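PDB 6FXS: ribose 5-phosphate isomerase, putative, which probably interconverts ribose 5-phosphate and ribulose 5-phosphate as a sugar-phosphate isomerase. Local coordinates for residues Leu71-Ala74 with Arg75-Arg79; Arg133-Gly136 with Pro137-Arg141; Phe34-His37 with Glu38-Arg42. All coordinates share one frame; numbering follows the deposited sequence.

Contact 1 (Leu71-Ala74 with Arg75-Arg79)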
# COMPACT_ATOMS: atom_id res chain seq x y z
N LEU B 71 -10.71 -2.33 23.38
CA LEU B 71 -11.87 -1.85 24.08
C LEU B 71 -11.49 -0.92 25.24
O LEU B 71 -12.21 0.02 25.55
CB LEU B 71 -12.63 -3.02 24.62
CG LEU B 71 -13.32 -3.85 23.53
CD1 LEU B 71 -13.68 -5.21 24.06
CD2 LEU B 71 -14.54 -3.07 22.97
N ASN B 72 -10.36 -1.19 25.83
CA ASN B 72 -9.78 -0.35 26.87
C ASN B 72 -9.44 1.09 26.37
O ASN B 72 -9.88 2.08 26.98
CB ASN B 72 -8.52 -1.03 27.31
CG ASN B 72 -8.07 -0.61 28.66
OD1 ASN B 72 -8.19 -1.39 29.58
ND2 ASN B 72 -7.53 0.62 28.79
N VAL B 73 -8.66 1.17 25.28
CA VAL B 73 -8.37 2.47 24.62
C VAL B 73 -9.66 3.11 24.15
O VAL B 73 -9.89 4.30 24.38
CB VAL B 73 -7.38 2.32 23.46
CG1 VAL B 73 -7.28 3.60 22.64
CG2 VAL B 73 -6.00 1.99 24.00
N ALA B 74 -10.53 2.31 23.53
CA ALA B 74 -11.74 2.89 22.94
C ALA B 74 -12.62 3.48 24.03
O ALA B 74 -13.16 4.57 23.89
CB ALA B 74 -12.52 1.85 22.15
N ARG B 75 -12.79 2.73 25.10
CA ARG B 75 -13.65 3.21 26.22
C ARG B 75 -13.10 4.49 26.83
O ARG B 75 -13.87 5.38 27.14
CB ARG B 75 -13.84 2.11 27.28
CG ARG B 75 -14.84 1.13 26.74
CD ARG B 75 -14.98 -0.09 27.59
NE ARG B 75 -15.98 -0.98 26.95
CZ ARG B 75 -15.93 -2.31 26.98
NH1 ARG B 75 -14.92 -2.93 27.59
NH2 ARG B 75 -16.88 -3.03 26.40
N MET B 76 -11.79 4.58 26.91
CA MET B 76 -11.12 5.78 27.43
C MET B 76 -11.42 7.01 26.60
O MET B 76 -11.71 8.12 27.11
CB MET B 76 -9.62 5.60 27.48
CG MET B 76 -9.10 4.70 28.57
SD MET B 76 -7.28 4.44 28.55
CE MET B 76 -6.75 6.09 29.03
N VAL B 77 -11.31 6.84 25.29
CA VAL B 77 -11.56 7.93 24.38
C VAL B 77 -13.04 8.28 24.43
O VAL B 77 -13.36 9.43 24.53
CB VAL B 77 -11.08 7.57 22.95
CG1 VAL B 77 -11.51 8.63 21.94
CG2 VAL B 77 -9.58 7.39 22.92
N ALA B 78 -13.93 7.30 24.46
CA ALA B 78 -15.37 7.58 24.44
C ALA B 78 -15.86 8.25 25.71
O ALA B 78 -16.84 8.98 25.68
CB ALA B 78 -16.14 6.29 24.28
N ARG B 79 -15.21 7.94 26.84
CA ARG B 79 -15.58 8.54 28.09
C ARG B 79 -14.88 9.85 28.28
O ARG B 79 -15.10 10.50 29.28
CB ARG B 79 -15.21 7.61 29.27
CG ARG B 79 -16.16 6.44 29.33
CD ARG B 79 -15.67 5.32 30.25
NE ARG B 79 -16.56 4.18 30.05
CZ ARG B 79 -16.33 2.93 30.44
NH1 ARG B 79 -15.20 2.59 31.03
NH2 ARG B 79 -17.24 1.99 30.20
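Four successive i to i+4 backbone bonds, R75 N to L71 O, M76 N to N72 O, V77 N to V73 O and A78 N to A74 O, run through the later part of helix 66-78, and the third is the straightest at its acceptor, with a C=O...N angle of 161°. On one flank L71 and R75 run alongside each other. The CB of L71 sits over one face of the R75 guanidinium, toward the edge of the group, 3.8 Å from NH1. The arginine reaches back there because its CG stands beside the backbone N (chi1 -76°) and the chain runs extended to NE; on the way its CG passes 3.1 Å from L71 O. N72 and M76 form a second parallel pair, with N72 ND2 3.8 Å from M76 SD, while V73 CG1 meets V77 CG2 more loosely at 4.4 Å. V73 and M76 touch A26 of strand 23-29, which puts their side of the helix against the parallel sheet of the Rossmann-like α/β fold, and L71 and A74 rest on V102. L71 and R75 also pack against another protein chain of the assembly. L71 thus covers part of one guanidinium face, an apolar packing that takes up none of the arginine's N-H groups.

Contact 2 (Arg133-Gly136 with Pro137-Arg141)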
# COMPACT_ATOMS: atom_id res chain seq x y z
N ARG B 133 2.70 -5.81 11.30
CA ARG B 133 3.16 -6.81 10.31
C ARG B 133 3.11 -6.29 8.86
O ARG B 133 3.79 -6.81 7.98
CB ARG B 133 2.32 -8.07 10.44
CG ARG B 133 2.39 -8.94 11.72
CD ARG B 133 3.76 -9.00 12.38
NE ARG B 133 4.64 -9.97 11.88
CZ ARG B 133 5.93 -10.08 12.16
NH1 ARG B 133 6.59 -9.26 13.00
NH2 ARG B 133 6.56 -11.07 11.58
N THR B 134 2.27 -5.30 8.63
CA THR B 134 2.01 -4.81 7.24
C THR B 134 2.75 -3.55 6.92
O THR B 134 3.25 -3.36 5.79
CB THR B 134 0.52 -4.48 7.06
OG1 THR B 134 0.04 -3.65 8.15
CG2 THR B 134 -0.24 -5.68 7.03
N THR B 135 2.82 -2.64 7.89
CA THR B 135 3.25 -1.25 7.56
C THR B 135 4.64 -0.97 8.20
O THR B 135 4.82 -1.18 9.42
CB THR B 135 2.21 -0.28 8.08
OG1 THR B 135 0.90 -0.62 7.58
CG2 THR B 135 2.56 1.13 7.66
N GLY B 136 5.57 -0.43 7.41
CA GLY B 136 6.95 -0.27 7.85
C GLY B 136 7.08 0.96 8.78
O GLY B 136 6.15 1.79 8.84
N PRO B 137 8.19 1.05 9.53
CA PRO B 137 8.25 2.07 10.63
C PRO B 137 8.15 3.53 10.24
O PRO B 137 7.54 4.30 10.98
CB PRO B 137 9.64 1.78 11.36
CG PRO B 137 10.27 0.70 10.55
CD PRO B 137 9.21 0.00 9.70
N ALA B 138 8.75 3.92 9.13
CA ALA B 138 8.65 5.29 8.70
C ALA B 138 7.20 5.66 8.27
O ALA B 138 6.80 6.82 8.44
CB ALA B 138 9.67 5.65 7.65
N VAL B 139 6.43 4.67 7.82
CA VAL B 139 5.08 4.97 7.38
C VAL B 139 4.20 4.96 8.58
O VAL B 139 3.27 5.78 8.71
CB VAL B 139 4.62 4.02 6.25
CG1 VAL B 139 3.19 4.34 5.86
CG2 VAL B 139 5.49 4.20 5.07
N LEU B 140 4.48 4.10 9.54
CA LEU B 140 3.73 4.19 10.75
C LEU B 140 3.88 5.55 11.44
O LEU B 140 2.92 6.13 11.96
CB LEU B 140 4.20 3.08 11.68
CG LEU B 140 3.85 1.61 11.39
CD1 LEU B 140 4.54 0.66 12.38
CD2 LEU B 140 2.37 1.46 11.47
N ARG B 141 5.11 6.02 11.48
CA ARG B 141 5.42 7.33 12.01
C ARG B 141 4.67 8.42 11.23
O ARG B 141 4.08 9.34 11.83
CB ARG B 141 6.93 7.59 11.94
CG ARG B 141 7.33 9.05 12.24
CD ARG B 141 8.85 9.11 12.32
NE ARG B 141 9.30 10.42 12.68
CZ ARG B 141 9.34 11.47 11.88
NH1 ARG B 141 8.90 11.43 10.63
NH2 ARG B 141 9.80 12.60 12.34
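T135 packs its methyl group and CB against V139 and L140 across the N-terminus of helix 137-149 of the α/β fold; the loop after strand 127-131 ends at the N-cap G136, and P137 opens the helix. The threonine divides its branches: CG2 lies anti to the backbone N, with OG1 at chi1 -54°, and this turns the methyl to the helix. T135 CG2 comes 3.7 Å from V139 CG1, the two side chains crossing at about a right angle. L140 CD2 lies 3.8 Å from both T135 CB and T135 CG2. L140 holds CG beside its own backbone N (chi1 -71°) and continues extended at chi2; CD2 meets the threonine side chain, and CD1 lies 3.5 Å from T135 O. G136 O accepts the helix's first bonds, a weak one from V139 N at 3.1 Å and a straighter one from L140 N at 2.9 Å. P137, with no N-H to give, fits the first turn, where its nitrogen would have no helical acceptor. Farther along, R141 makes a salt bridge to E46 on helix 37-46. The turn also belongs to a subunit interface: P137 and A138 pack on R133 of the second subunit, and T134 on V139 of that subunit, while the backbones of T134 and G136 also hydrogen-bond to it. L140 CG lies 3.4 Å from G136 O, to one side of the carbonyl plane.

Contact 3 (Phe34-His37 with Glu38-Arg42)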
# COMPACT_ATOMS: atom_id res chain seq x y z
N PHE B 34 3.26 -5.16 20.51
CA PHE B 34 4.23 -4.90 21.62
C PHE B 34 5.66 -4.58 21.18
O PHE B 34 6.22 -3.59 21.63
CB PHE B 34 4.24 -6.04 22.69
CG PHE B 34 5.26 -5.82 23.77
CD1 PHE B 34 5.02 -4.89 24.78
CD2 PHE B 34 6.46 -6.53 23.77
CE1 PHE B 34 5.98 -4.65 25.79
CE2 PHE B 34 7.39 -6.33 24.81
CZ PHE B 34 7.16 -5.37 25.79
N PRO B 35 6.30 -5.39 20.34
CA PRO B 35 7.73 -5.04 20.10
C PRO B 35 7.98 -3.68 19.52
O PRO B 35 9.10 -3.24 19.60
CB PRO B 35 8.21 -6.11 19.12
CG PRO B 35 7.29 -7.25 19.37
CD PRO B 35 5.94 -6.67 19.70
N ILE B 36 6.98 -2.96 18.95
CA ILE B 36 7.30 -1.64 18.40
C ILE B 36 6.69 -0.49 19.20
O ILE B 36 6.73 0.64 18.72
CB ILE B 36 6.92 -1.53 16.87
CG1 ILE B 36 5.41 -1.71 16.67
CG2 ILE B 36 7.82 -2.48 16.03
CD1 ILE B 36 4.86 -1.09 15.41
N HIS B 37 6.08 -0.79 20.37
CA HIS B 37 5.29 0.20 21.07
C HIS B 37 6.11 1.39 21.52
O HIS B 37 5.59 2.53 21.53
CB HIS B 37 4.51 -0.38 22.24
CG HIS B 37 5.33 -0.56 23.48
ND1 HIS B 37 6.10 -1.69 23.70
CD2 HIS B 37 5.56 0.27 24.53
CE1 HIS B 37 6.75 -1.55 24.84
NE2 HIS B 37 6.43 -0.37 25.37
N GLU B 38 7.39 1.19 21.80
CA GLU B 38 8.24 2.34 22.19
C GLU B 38 8.46 3.31 21.05
O GLU B 38 8.47 4.52 21.28
CB GLU B 38 9.58 1.91 22.81
CG GLU B 38 9.37 1.23 24.17
CD GLU B 38 10.62 0.62 24.79
OE1 GLU B 38 11.70 0.70 24.21
OE2 GLU B 38 10.50 0.04 25.89
N SER B 39 8.62 2.78 19.83
CA SER B 39 8.68 3.65 18.64
C SER B 39 7.31 4.40 18.49
O SER B 39 7.28 5.55 18.20
CB SER B 39 9.07 2.82 17.40
OG SER B 39 7.97 1.96 17.05
N ILE B 40 6.18 3.75 18.75
CA ILE B 40 4.88 4.42 18.61
C ILE B 40 4.76 5.63 19.59
O ILE B 40 4.33 6.72 19.21
CB ILE B 40 3.72 3.48 18.95
CG1 ILE B 40 3.71 2.21 18.06
CG2 ILE B 40 2.39 4.23 18.88
CD1 ILE B 40 3.73 2.44 16.57
N VAL B 41 5.14 5.39 20.86
CA VAL B 41 5.20 6.47 21.91
C VAL B 41 6.05 7.64 21.43
O VAL B 41 5.65 8.79 21.50
CB VAL B 41 5.75 5.85 23.27
CG1 VAL B 41 5.94 6.88 24.37
CG2 VAL B 41 4.82 4.78 23.70
N ARG B 42 7.20 7.33 20.89
CA ARG B 42 8.10 8.36 20.36
C ARG B 42 7.54 9.10 19.14
O ARG B 42 7.67 10.34 19.03
CB ARG B 42 9.43 7.73 19.97
CG ARG B 42 10.51 8.68 19.53
CD ARG B 42 11.71 7.96 18.88
NE ARG B 42 11.86 6.62 19.46
CZ ARG B 42 11.96 5.47 18.80
NH1 ARG B 42 12.00 5.43 17.46
NH2 ARG B 42 12.05 4.32 19.49
O HOH W 1 9.09 -1.31 21.92
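I36 and I40 make the tight inner side: their side chains meet at a slant through the CD1 methyls, 3.9 Å apart. Both also touch V88 of strand 84-89, while I40 reaches I86 and I144. I36 O takes the I40 N-H in its carbonyl plane at 3.2 Å, and S39 OG donates to the same oxygen over a very short 2.5 Å, whose exact length is doubtful; a chi1 of 70° turns that hydroxyl back toward the preceding turn. This is the N-terminus of helix 37-46, with I36 as N-cap after the loop leaving strand 23-29 of the α/β fold. F34 O, just ahead, accepts both H37 N and H37 ND1. The imidazole bond is 2.8 Å, nearly in the ring plane and on a carbonyl lone pair, which helps set the ring's rotation; Y55 also stacks on the ring. The side toward solvent is looser: E38 is exposed, its CG lies over one face of the H37 ring, 3.9 Å from its centroid, a CH-pi contact, and the extended glutamate carries its carboxylate beyond the imidazole, the planes 74° apart. A water bridges P35 O and E38 N, supplying an acceptor to the first helical turn.

Contact 2 is the most buried of the three, contact 1 is partly buried and contact 3 lies at the surface. Contacts 2 and 3 both begin a helix after a loop that follows a strand, and they touch: L140 CD1 packs 3.5 Å from I36 CD1, with centres about 11 Å apart. Contact 1 lies in the later part of helix 66-78, its centre about 24 Å from that of contact 2 and on the opposite side of the chain's centre. Chemistry follows place: regular helical bonds and an arginine along a leucine in contact 1, methyl packing around a glycine N-cap beside the second subunit in contact 2, and a histidine, a serine hydroxyl and a water in contact 3.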